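PDB 3FLK: tartrate dehydrogenase/decarboxylase from Pseudomonas putida, which oxidises tartrate to 2-hydroxy-3-oxosuccinate with NAD(+), converts meso-tartrate to D-glycerate and decarboxylates D-malate oxidatively to pyruvate, using magnesium or manganese. Local coordinates for residues R111-V116 with I262-S267; G126-V131 with A257-I262; A300-G305 with N328-V333. The protein carries 1 engineered substitution. One frame throughout, in Å; residues are numbered along the deposited sequence.

Contact 1 (R111-V116 with I262-S267); sequences RLFPGV and IGIAPS. With NAI (1,4-dihydronicotinamide adenine dinucleotide), chain F; SO4 (sulfate ion), chain J.
Sulfate oxygen O4 is held twice by Arg111, the residue whose carbonyl O also meets Ile264. NH1 donates to O4 at 2.8 Å and nearly straight (162°), whereas NH2 adds a weak, more bent bond to O4 and a sounder one to sulfate O1 at 3.0 Å. The anion, probably taken from the crystallisation liquor, lies at the edge of the guanidinium and in its plane; the side chain is extended up to chi3 (-50°), where a bend turns the two terminal nitrogens onto it. Trp303 NE1 and His323 NE2 are further donors to it.

The apolar half of the contact rests on one methyl group. Ile264 CD1 lies 3.7 Å from Phe113 CE2 and 3.8 Å from Phe113 CD2, in the plane of the ring and at its edge, not over a face. The same methyl is 3.9 Å from Arg111 O. Ile264 carries CG1 between its backbone N and carbonyl carbon (chi1 68°), and the extended chi2 carries CD1 out to the phenyl edge. The Phe113 ring in turn meets that of Trp303 at a steep angle and touches Ile334 of helix 317-336. Phe113 also begins a type II beta turn ending at Val116, with Gly115 at positive phi and a weak closing bond.

Two residues back from Ile264, the segment turns to the coenzyme: Ile262 CD1 is 3.4 Å from O4B and 3.5 Å from N9A of NADH. The arrangement belongs to the adenosine side of the dinucleotide pocket in the isocitrate/isopropylmalate dehydrogenase fold.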
loop_
_atom_site.group_PDB
_atom_site.type_symbol
_atom_site.label_atom_id
_atom_site.label_comp_id
_atom_site.label_asym_id
_atom_site.label_seq_id
_atom_site.Cartn_x
_atom_site.Cartn_y
_atom_site.Cartn_z
ATOM N N ARG A 111 -7.491 -8.818 13.090
ATOM C CA ARG A 111 -7.693 -8.845 14.537
ATOM C C ARG A 111 -6.405 -9.117 15.307
ATOM O O ARG A 111 -5.638 -10.014 14.953
ATOM C CB ARG A 111 -8.739 -9.904 14.894
ATOM C CG ARG A 111 -9.254 -9.863 16.335
ATOM C CD ARG A 111 -10.482 -10.749 16.483
ATOM N NE ARG A 111 -11.464 -10.462 15.436
ATOM C CZ ARG A 111 -12.304 -11.350 14.915
ATOM N NH1 ARG A 111 -12.302 -12.607 15.332
ATOM N NH2 ARG A 111 -13.144 -10.976 13.960
ATOM N N LEU A 112 -6.180 -8.334 16.359
ATOM C CA LEU A 112 -5.103 -8.605 17.306
ATOM C C LEU A 112 -5.648 -9.434 18.467
ATOM O O LEU A 112 -6.538 -8.987 19.198
ATOM C CB LEU A 112 -4.479 -7.298 17.812
ATOM C CG LEU A 112 -3.458 -7.325 18.959
ATOM C CD1 LEU A 112 -2.142 -7.990 18.553
ATOM C CD2 LEU A 112 -3.207 -5.911 19.455
ATOM N N PHE A 113 -5.120 -10.647 18.614
ATOM C CA PHE A 113 -5.520 -11.552 19.691
ATOM C C PHE A 113 -4.657 -11.341 20.939
ATOM O O PHE A 113 -3.497 -10.938 20.824
ATOM C CB PHE A 113 -5.418 -13.012 19.234
ATOM C CG PHE A 113 -6.410 -13.394 18.171
ATOM C CD1 PHE A 113 -7.704 -13.777 18.512
ATOM C CD2 PHE A 113 -6.048 -13.387 16.829
ATOM C CE1 PHE A 113 -8.627 -14.139 17.529
ATOM C CE2 PHE A 113 -6.965 -13.746 15.838
ATOM C CZ PHE A 113 -8.255 -14.124 16.191
ATOM N N PRO A 114 -5.224 -11.593 22.136
ATOM C CA PRO A 114 -4.417 -11.600 23.361
ATOM C C PRO A 114 -3.298 -12.635 23.290
ATOM O O PRO A 114 -3.525 -13.763 22.844
ATOM C CB PRO A 114 -5.428 -11.984 24.447
ATOM C CG PRO A 114 -6.750 -11.595 23.890
ATOM C CD PRO A 114 -6.649 -11.845 22.419
ATOM N N GLY A 115 -2.098 -12.241 23.711
ATOM C CA GLY A 115 -0.939 -13.133 23.707
ATOM C C GLY A 115 -0.056 -13.033 22.475
ATOM O O GLY A 115 0.978 -13.698 22.396
ATOM N N VAL A 116 -0.467 -12.213 21.510
ATOM C CA VAL A 116 0.333 -11.961 20.309
ATOM C C VAL A 116 1.272 -10.782 20.569
ATOM O O VAL A 116 0.841 -9.756 21.099
ATOM C CB VAL A 116 -0.554 -11.638 19.070
ATOM C CG1 VAL A 116 0.289 -11.541 17.801
ATOM C CG2 VAL A 116 -1.636 -12.681 18.885
ATOM N N ILE A 262 1.211 -12.255 9.137
ATOM C CA ILE A 262 0.281 -12.548 8.044
ATOM C C ILE A 262 -0.249 -13.985 8.132
ATOM O O ILE A 262 -1.154 -14.369 7.391
ATOM C CB ILE A 262 0.882 -12.240 6.624
ATOM C CG1 ILE A 262 1.768 -13.385 6.092
ATOM C CG2 ILE A 262 1.578 -10.865 6.589
ATOM C CD1 ILE A 262 3.063 -13.634 6.843
ATOM N N GLY A 263 0.303 -14.759 9.066
ATOM C CA GLY A 263 0.014 -16.188 9.171
ATOM C C GLY A 263 -1.356 -16.583 9.700
ATOM O O GLY A 263 -1.717 -17.759 9.644
ATOM N N ILE A 264 -2.120 -15.617 10.211
ATOM C CA ILE A 264 -3.445 -15.909 10.776
ATOM C C ILE A 264 -4.626 -15.386 9.942
ATOM O O ILE A 264 -5.773 -15.776 10.175
ATOM C CB ILE A 264 -3.583 -15.403 12.247
ATOM C CG1 ILE A 264 -3.565 -13.873 12.310
ATOM C CG2 ILE A 264 -2.499 -16.024 13.144
ATOM C CD1 ILE A 264 -4.108 -13.297 13.610
ATOM N N ALA A 265 -4.338 -14.529 8.966
ATOM C CA ALA A 265 -5.369 -13.802 8.223
ATOM C C ALA A 265 -6.130 -14.670 7.213
ATOM O O ALA A 265 -5.543 -15.155 6.240
ATOM C CB ALA A 265 -4.762 -12.586 7.534
ATOM N N PRO A 266 -7.440 -14.871 7.445
ATOM C CA PRO A 266 -8.264 -15.668 6.549
ATOM C C PRO A 266 -8.945 -14.821 5.472
ATOM O O PRO A 266 -8.959 -13.590 5.564
ATOM C CB PRO A 266 -9.320 -16.228 7.496
ATOM C CG PRO A 266 -9.556 -15.111 8.450
ATOM C CD PRO A 266 -8.230 -14.374 8.589
ATOM N N SER A 267 -9.516 -15.482 4.471
ATOM C CA SER A 267 -10.301 -14.785 3.459
ATOM C C SER A 267 -11.466 -15.617 2.936
ATOM O O SER A 267 -11.340 -16.827 2.707
ATOM C CB SER A 267 -9.421 -14.304 2.306
ATOM O OG SER A 267 -9.175 -15.335 1.378
HETATM P PA NAI F . 3.551 -15.220 0.531
HETATM O O1A NAI F . 2.321 -14.875 1.280
HETATM O O2A NAI F . 3.524 -16.604 0.024
HETATM O O5B NAI F . 4.818 -15.039 1.493
HETATM C C5B NAI F . 5.230 -13.784 1.984
HETATM C C4B NAI F . 6.057 -13.964 3.253
HETATM O O4B NAI F . 5.211 -14.333 4.327
HETATM C C3B NAI F . 7.105 -15.058 3.107
HETATM O O3B NAI F . 8.287 -14.629 3.739
HETATM C C2B NAI F . 6.500 -16.241 3.836
HETATM O O2B NAI F . 7.478 -17.057 4.439
HETATM C C1B NAI F . 5.578 -15.596 4.857
HETATM N N9A NAI F . 4.383 -16.423 5.097
HETATM C C8A NAI F . 3.301 -16.575 4.267
HETATM N N7A NAI F . 2.427 -17.416 4.861
HETATM C C5A NAI F . 2.928 -17.802 6.050
HETATM C C6A NAI F . 2.446 -18.647 7.045
HETATM N N6A NAI F . 1.262 -19.239 6.911
HETATM N N1A NAI F . 3.205 -18.855 8.179
HETATM C C2A NAI F . 4.428 -18.237 8.328
HETATM N N3A NAI F . 4.893 -17.396 7.334
HETATM C C4A NAI F . 4.161 -17.187 6.213
HETATM O O3 NAI F . 3.697 -14.124 -0.652
HETATM P PN NAI F . 4.908 -13.944 -1.704
HETATM O O1N NAI F . 6.186 -14.421 -1.134
HETATM O O2N NAI F . 4.839 -12.536 -2.161
HETATM O O5D NAI F . 4.476 -14.884 -2.927
HETATM C C5D NAI F . 4.829 -16.250 -2.990
HETATM C C4D NAI F . 3.986 -16.960 -4.049
HETATM O O4D NAI F . 2.642 -17.053 -3.613
HETATM C C3D NAI F . 3.951 -16.234 -5.387
HETATM O O3D NAI F . 3.992 -17.213 -6.397
HETATM C C2D NAI F . 2.603 -15.535 -5.401
HETATM O O2D NAI F . 2.096 -15.369 -6.704
HETATM C C1D NAI F . 1.761 -16.499 -4.579
HETATM N N1N NAI F . 0.590 -15.911 -3.900
HETATM C C2N NAI F . -0.606 -16.558 -4.045
HETATM C C3N NAI F . -1.751 -16.081 -3.416
HETATM C C7N NAI F . -2.973 -16.952 -3.371
HETATM O O7N NAI F . -2.911 -18.266 -3.881
HETATM N N7N NAI F . -4.100 -16.468 -2.850
HETATM C C4N NAI F . -1.664 -14.931 -2.630
HETATM C C5N NAI F . -0.441 -14.278 -2.482
HETATM C C6N NAI F . 0.690 -14.781 -3.124
HETATM S S SO4 J . -14.945 -14.083 12.787
HETATM O O1 SO4 J . -14.376 -12.960 12.047
HETATM O O2 SO4 J . -16.402 -13.992 12.764
HETATM O O3 SO4 J . -14.534 -15.343 12.177
HETATM O O4 SO4 J . -14.482 -14.029 14.172
#

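Contact 2 (G126-V131 with A257-I262); sequences GDIDFV and ACAGTI. With NAI (1,4-dihydronicotinamide adenine dinucleotide), chain F.
Ile128 packs against Cys258 and Ala259, at the C-terminal end of helix 245-258, which closes in a Schellman motif. Its CB stands 4.9 Å from Ala259 CB, and the two branches divide there. CG2 goes to Ala259, coming within 4.3 Å of Ala259 CB. The other branch starts at CG1, anti to the carbonyl carbon (chi1 -52°), and runs out extended. Its terminal CD1 meets mostly backbone: 3.8 Å to Cys258 O, 4.0 Å to Cys258 C and 4.1 Å to Ala259 CA. The Cys258 side chain is a looser neighbour, with its CB 4.4 Å from that methyl.

Leu112, Val110 and Pro235 also touch the isoleucine side chain, so the residue just ahead of strand 129-135 is buried between the middle of the large mixed sheet and the helix end. Ala257, one residue earlier than Cys258, packs on Ala229 of the second subunit, placing this helix end at the dimer interface. Farther along the coil, the Thr261 hydroxyl bonds with Asp342 and Gly263. Gly260 is the first residue to leave helical angles, with positive phi (123°), and its N bonds to Ala257 O at 3.0 Å.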
loop_
_atom_site.group_PDB
_atom_site.type_symbol
_atom_site.label_atom_id
_atom_site.label_comp_id
_atom_site.label_asym_id
_atom_site.label_seq_id
_atom_site.Cartn_x
_atom_site.Cartn_y
_atom_site.Cartn_z
ATOM N N GLY A 126 -8.170 -4.841 21.145
ATOM C CA GLY A 126 -9.313 -3.965 20.918
ATOM C C GLY A 126 -8.989 -2.856 19.934
ATOM O O GLY A 126 -9.871 -2.385 19.213
ATOM N N ASP A 127 -7.721 -2.445 19.905
ATOM C CA ASP A 127 -7.248 -1.398 18.993
ATOM C C ASP A 127 -7.207 -1.844 17.532
ATOM O O ASP A 127 -7.310 -1.019 16.627
ATOM C CB ASP A 127 -5.864 -0.890 19.415
ATOM C CG ASP A 127 -5.894 -0.088 20.712
ATOM O OD1 ASP A 127 -6.986 0.087 21.301
ATOM O OD2 ASP A 127 -4.814 0.372 21.144
ATOM N N ILE A 128 -7.033 -3.142 17.301
ATOM C CA ILE A 128 -7.002 -3.674 15.938
ATOM C C ILE A 128 -8.096 -4.725 15.766
ATOM O O ILE A 128 -7.907 -5.896 16.096
ATOM C CB ILE A 128 -5.604 -4.243 15.551
ATOM C CG1 ILE A 128 -4.496 -3.218 15.832
ATOM C CG2 ILE A 128 -5.582 -4.659 14.077
ATOM C CD1 ILE A 128 -3.076 -3.777 15.763
ATOM N N ASP A 129 -9.251 -4.284 15.272
ATOM C CA ASP A 129 -10.388 -5.166 15.036
ATOM C C ASP A 129 -11.261 -4.588 13.929
ATOM O O ASP A 129 -12.191 -3.818 14.186
ATOM C CB ASP A 129 -11.200 -5.370 16.322
ATOM C CG ASP A 129 -12.032 -6.652 16.305
ATOM O OD1 ASP A 129 -12.245 -7.241 15.221
ATOM O OD2 ASP A 129 -12.478 -7.073 17.397
ATOM N N PHE A 130 -10.942 -4.950 12.690
ATOM C CA PHE A 130 -11.704 -4.470 11.542
ATOM C C PHE A 130 -11.802 -5.502 10.421
ATOM O O PHE A 130 -11.201 -6.578 10.499
ATOM C CB PHE A 130 -11.174 -3.110 11.042
ATOM C CG PHE A 130 -9.739 -3.127 10.582
ATOM C CD1 PHE A 130 -9.419 -3.447 9.265
ATOM C CD2 PHE A 130 -8.712 -2.783 11.457
ATOM C CE1 PHE A 130 -8.096 -3.449 8.832
ATOM C CE2 PHE A 130 -7.382 -2.780 11.036
ATOM C CZ PHE A 130 -7.075 -3.115 9.718
ATOM N N VAL A 131 -12.581 -5.175 9.394
ATOM C CA VAL A 131 -12.774 -6.068 8.262
ATOM C C VAL A 131 -12.539 -5.334 6.938
ATOM O O VAL A 131 -13.080 -4.248 6.704
ATOM C CB VAL A 131 -14.165 -6.778 8.314
ATOM C CG1 VAL A 131 -15.312 -5.770 8.356
ATOM C CG2 VAL A 131 -14.339 -7.754 7.153
ATOM N N ALA A 257 -0.223 -7.634 9.447
ATOM C CA ALA A 257 1.164 -7.343 9.830
ATOM C C ALA A 257 1.232 -6.440 11.063
ATOM O O ALA A 257 2.056 -6.662 11.950
ATOM C CB ALA A 257 1.929 -6.723 8.673
ATOM N N CYS A 258 0.362 -5.431 11.111
ATOM C CA CYS A 258 0.251 -4.553 12.280
ATOM C C CYS A 258 -0.159 -5.345 13.522
ATOM O O CYS A 258 0.274 -5.042 14.636
ATOM C CB CYS A 258 -0.753 -3.427 12.015
ATOM S SG CYS A 258 -0.229 -2.261 10.741
ATOM N N ALA A 259 -0.985 -6.366 13.309
ATOM C CA ALA A 259 -1.427 -7.267 14.371
ATOM C C ALA A 259 -0.394 -8.354 14.698
ATOM O O ALA A 259 -0.605 -9.159 15.609
ATOM C CB ALA A 259 -2.776 -7.883 14.014
ATOM N N GLY A 260 0.713 -8.384 13.954
ATOM C CA GLY A 260 1.862 -9.213 14.319
ATOM C C GLY A 260 2.355 -10.237 13.310
ATOM O O GLY A 260 3.519 -10.635 13.358
ATOM N N THR A 261 1.477 -10.673 12.405
ATOM C CA THR A 261 1.811 -11.729 11.438
ATOM C C THR A 261 0.765 -11.870 10.330
ATOM O O THR A 261 -0.424 -11.642 10.555
ATOM C CB THR A 261 2.012 -13.112 12.138
ATOM O OG1 THR A 261 2.325 -14.113 11.162
ATOM C CG2 THR A 261 0.765 -13.531 12.918
ATOM N N ILE A 262 1.211 -12.255 9.137
ATOM C CA ILE A 262 0.281 -12.548 8.044
ATOM C C ILE A 262 -0.249 -13.985 8.132
ATOM O O ILE A 262 -1.154 -14.369 7.391
ATOM C CB ILE A 262 0.882 -12.240 6.624
ATOM C CG1 ILE A 262 1.768 -13.385 6.092
ATOM C CG2 ILE A 262 1.578 -10.865 6.589
ATOM C CD1 ILE A 262 3.063 -13.634 6.843
HETATM P PA NAI F . 3.551 -15.220 0.531
HETATM O O1A NAI F . 2.321 -14.875 1.280
HETATM O O2A NAI F . 3.524 -16.604 0.024
HETATM O O5B NAI F . 4.818 -15.039 1.493
HETATM C C5B NAI F . 5.230 -13.784 1.984
HETATM C C4B NAI F . 6.057 -13.964 3.253
HETATM O O4B NAI F . 5.211 -14.333 4.327
HETATM C C3B NAI F . 7.105 -15.058 3.107
HETATM O O3B NAI F . 8.287 -14.629 3.739
HETATM C C2B NAI F . 6.500 -16.241 3.836
HETATM O O2B NAI F . 7.478 -17.057 4.439
HETATM C C1B NAI F . 5.578 -15.596 4.857
HETATM N N9A NAI F . 4.383 -16.423 5.097
HETATM C C8A NAI F . 3.301 -16.575 4.267
HETATM N N7A NAI F . 2.427 -17.416 4.861
HETATM C C5A NAI F . 2.928 -17.802 6.050
HETATM C C6A NAI F . 2.446 -18.647 7.045
HETATM N N6A NAI F . 1.262 -19.239 6.911
HETATM N N1A NAI F . 3.205 -18.855 8.179
HETATM C C2A NAI F . 4.428 -18.237 8.328
HETATM N N3A NAI F . 4.893 -17.396 7.334
HETATM C C4A NAI F . 4.161 -17.187 6.213
HETATM O O3 NAI F . 3.697 -14.124 -0.652
HETATM P PN NAI F . 4.908 -13.944 -1.704
HETATM O O1N NAI F . 6.186 -14.421 -1.134
HETATM O O2N NAI F . 4.839 -12.536 -2.161
HETATM O O5D NAI F . 4.476 -14.884 -2.927
HETATM C C5D NAI F . 4.829 -16.250 -2.990
HETATM C C4D NAI F . 3.986 -16.960 -4.049
HETATM O O4D NAI F . 2.642 -17.053 -3.613
HETATM C C3D NAI F . 3.951 -16.234 -5.387
HETATM O O3D NAI F . 3.992 -17.213 -6.397
HETATM C C2D NAI F . 2.603 -15.535 -5.401
HETATM O O2D NAI F . 2.096 -15.369 -6.704
HETATM C C1D NAI F . 1.761 -16.499 -4.579
HETATM N N1N NAI F . 0.590 -15.911 -3.900
HETATM C C2N NAI F . -0.606 -16.558 -4.045
HETATM C C3N NAI F . -1.751 -16.081 -3.416
HETATM C C7N NAI F . -2.973 -16.952 -3.371
HETATM O O7N NAI F . -2.911 -18.266 -3.881
HETATM N N7N NAI F . -4.100 -16.468 -2.850
HETATM C C4N NAI F . -1.664 -14.931 -2.630
HETATM C C5N NAI F . -0.441 -14.278 -2.482
HETATM C C6N NAI F . 0.690 -14.781 -3.124
#

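Contact 3 (A300-G305 with N328-V333); sequences AMIWSG and NAIERV. With SO4 (sulfate ion), chain J.
Apolar packing carries the meeting of Ile330 with Ile302 and Trp303, where helix 317-336 lies against helix 299-313. The tip of Ile330 does nearly all the touching: CD1 is 3.9 Å from Ile302 CG2 and 4.1 Å from Trp303 CB, and comes within 4.0 Å of the backbone N of Trp303. Ile330 is extended at chi2 (161°), which carries this methyl away from its own helix to the junction between two successive residues of the other. Ile302 and Ile330 pass alongside one another in opposite directions, and it is the short CG2 branch of Ile302 that is met. Around this pair, Ile356 of helix 349-361 touches Ile302, Ala329 and Val333, and Val27 of helix 17-35 adds to the packing on Ile302.

Polar bonds are made beside the apolar patch. Trp303 NE1 donates to sulfate O3 at 2.8 Å, almost straight (162°), with the anion at the indole edge and in its plane. His323, on the same helix as Ile330, and Arg111 are other donors to this ion, so the sulfate touches both helices. On the outer side of its helix, Arg332 NE bonds to Asn328 OD1 at 3.0 Å, one turn back; the acceptor lies in the guanidinium plane, but the donor stands 41° out of the carbonyl plane of Asn328.

Within each helix the backbone bonds are regular, as in Ser304 N to Ala300 O at 3.0 Å and Val333 N to Ala329 O at 3.1 Å. Between the two segments a hydrocarbon tip meets other hydrocarbon and one backbone N, so their fit depends on shape and on burial of apolar surface.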
loop_
_atom_site.group_PDB
_atom_site.type_symbol
_atom_site.label_atom_id
_atom_site.label_comp_id
_atom_site.label_asym_id
_atom_site.label_seq_id
_atom_site.Cartn_x
_atom_site.Cartn_y
_atom_site.Cartn_z
ATOM N N ALA A 300 -4.430 -19.287 9.626
ATOM C CA ALA A 300 -5.129 -18.642 8.510
ATOM C C ALA A 300 -6.026 -19.629 7.767
ATOM O O ALA A 300 -7.190 -19.333 7.492
ATOM C CB ALA A 300 -4.135 -17.992 7.555
HETATM N N MSE A 301 -5.473 -20.802 7.463
HETATM C CA MSE A 301 -6.209 -21.890 6.822
HETATM C C MSE A 301 -7.392 -22.348 7.680
HETATM O O MSE A 301 -8.500 -22.519 7.171
HETATM C CB MSE A 301 -5.269 -23.068 6.550
HETATM C CG MSE A 301 -5.856 -24.176 5.688
HETATM SE SE MSE A 301 -5.871 -23.708 3.792
HETATM C CE MSE A 301 -7.725 -23.170 3.607
ATOM N N ILE A 302 -7.145 -22.530 8.976
ATOM C CA ILE A 302 -8.160 -23.023 9.916
ATOM C C ILE A 302 -9.303 -22.016 10.097
ATOM O O ILE A 302 -10.476 -22.381 10.022
ATOM C CB ILE A 302 -7.525 -23.417 11.278
ATOM C CG1 ILE A 302 -6.628 -24.650 11.101
ATOM C CG2 ILE A 302 -8.603 -23.703 12.326
ATOM C CD1 ILE A 302 -5.524 -24.789 12.143
ATOM N N TRP A 303 -8.947 -20.755 10.324
ATOM C CA TRP A 303 -9.920 -19.669 10.448
ATOM C C TRP A 303 -10.769 -19.550 9.173
ATOM O O TRP A 303 -11.984 -19.374 9.255
ATOM C CB TRP A 303 -9.196 -18.355 10.762
ATOM C CG TRP A 303 -10.066 -17.188 11.191
ATOM C CD1 TRP A 303 -11.432 -17.085 11.110
ATOM C CD2 TRP A 303 -9.607 -15.942 11.727
ATOM N NE1 TRP A 303 -11.846 -15.861 11.580
ATOM C CE2 TRP A 303 -10.746 -15.138 11.961
ATOM C CE3 TRP A 303 -8.341 -15.425 12.034
ATOM C CZ2 TRP A 303 -10.655 -13.845 12.488
ATOM C CZ3 TRP A 303 -8.251 -14.140 12.558
ATOM C CH2 TRP A 303 -9.404 -13.365 12.780
ATOM N N SER A 304 -10.134 -19.671 8.007
ATOM C CA SER A 304 -10.856 -19.718 6.722
ATOM C C SER A 304 -11.916 -20.816 6.705
ATOM O O SER A 304 -13.001 -20.630 6.150
ATOM C CB SER A 304 -9.893 -19.932 5.551
ATOM O OG SER A 304 -9.077 -18.797 5.355
ATOM N N GLY A 305 -11.588 -21.954 7.316
ATOM C CA GLY A 305 -12.515 -23.074 7.449
ATOM C C GLY A 305 -13.710 -22.731 8.314
ATOM O O GLY A 305 -14.840 -23.096 7.987
ATOM N N ASN A 328 -12.800 -19.878 19.276
ATOM C CA ASN A 328 -12.467 -20.086 20.684
ATOM C C ASN A 328 -11.173 -20.891 20.825
ATOM O O ASN A 328 -10.280 -20.507 21.580
ATOM C CB ASN A 328 -13.629 -20.792 21.402
ATOM C CG ASN A 328 -13.535 -20.708 22.925
ATOM O OD1 ASN A 328 -12.501 -20.356 23.489
ATOM N ND2 ASN A 328 -14.632 -21.044 23.597
ATOM N N ALA A 329 -11.077 -21.988 20.076
ATOM C CA ALA A 329 -9.896 -22.853 20.089
ATOM C C ALA A 329 -8.643 -22.124 19.592
ATOM O O ALA A 329 -7.568 -22.266 20.173
ATOM C CB ALA A 329 -10.151 -24.113 19.266
ATOM N N ILE A 330 -8.796 -21.347 18.519
ATOM C CA ILE A 330 -7.710 -20.523 17.981
ATOM C C ILE A 330 -7.215 -19.514 19.027
ATOM O O ILE A 330 -6.011 -19.416 19.269
ATOM C CB ILE A 330 -8.125 -19.810 16.657
ATOM C CG1 ILE A 330 -8.188 -20.820 15.506
ATOM C CG2 ILE A 330 -7.150 -18.683 16.310
ATOM C CD1 ILE A 330 -9.009 -20.364 14.303
ATOM N N GLU A 331 -8.150 -18.792 19.649
ATOM C CA GLU A 331 -7.841 -17.813 20.700
ATOM C C GLU A 331 -7.049 -18.426 21.856
ATOM O O GLU A 331 -6.057 -17.853 22.307
ATOM C CB GLU A 331 -9.126 -17.183 21.252
ATOM C CG GLU A 331 -9.809 -16.179 20.331
ATOM C CD GLU A 331 -11.272 -15.930 20.697
ATOM O OE1 GLU A 331 -11.665 -16.186 21.860
ATOM O OE2 GLU A 331 -12.035 -15.481 19.814
ATOM N N ARG A 332 -7.497 -19.589 22.323
ATOM C CA ARG A 332 -6.877 -20.270 23.468
ATOM C C ARG A 332 -5.444 -20.715 23.181
ATOM O O ARG A 332 -4.549 -20.527 24.005
ATOM C CB ARG A 332 -7.734 -21.460 23.914
ATOM C CG ARG A 332 -9.012 -21.055 24.638
ATOM C CD ARG A 332 -9.938 -22.240 24.841
ATOM N NE ARG A 332 -11.113 -21.885 25.635
ATOM C CZ ARG A 332 -11.273 -22.184 26.922
ATOM N NH1 ARG A 332 -10.335 -22.855 27.581
ATOM N NH2 ARG A 332 -12.379 -21.814 27.552
ATOM N N VAL A 333 -5.241 -21.293 22.001
ATOM C CA VAL A 333 -3.931 -21.767 21.562
ATOM C C VAL A 333 -2.920 -20.614 21.445
ATOM O O VAL A 333 -1.763 -20.746 21.863
ATOM C CB VAL A 333 -4.069 -22.584 20.248
ATOM C CG1 VAL A 333 -2.810 -22.539 19.412
ATOM C CG2 VAL A 333 -4.466 -24.025 20.564
HETATM S S SO4 J . -14.945 -14.083 12.787
HETATM O O1 SO4 J . -14.376 -12.960 12.047
HETATM O O2 SO4 J . -16.402 -13.992 12.764
HETATM O O3 SO4 J . -14.534 -15.343 12.177
HETATM O O4 SO4 J . -14.482 -14.029 14.172
#

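In the fold
All three contacts are buried, but they join different elements. Contact 2 sets the residue leading into strand 129-135 against a helix end, contact 1 joins two loops that flank strands of the same large sheet, and contact 3 pairs two helices. Contacts 1 and 2 adjoin: they share Ile262, and Leu112 N probably bonds to Ile128 O. Contact 1 reaches contact 3 through a probable Gly263 O to Ala300 N bond; contacts 2 and 3 do not touch. Hydrocarbon packing is common to all, but contacts 1 and 2 lie on the coenzyme side, by the sheet and near the dimer interface, whereas contact 3 is helix-to-helix packing away from the annotated sites, with sulfate shared with contact 1.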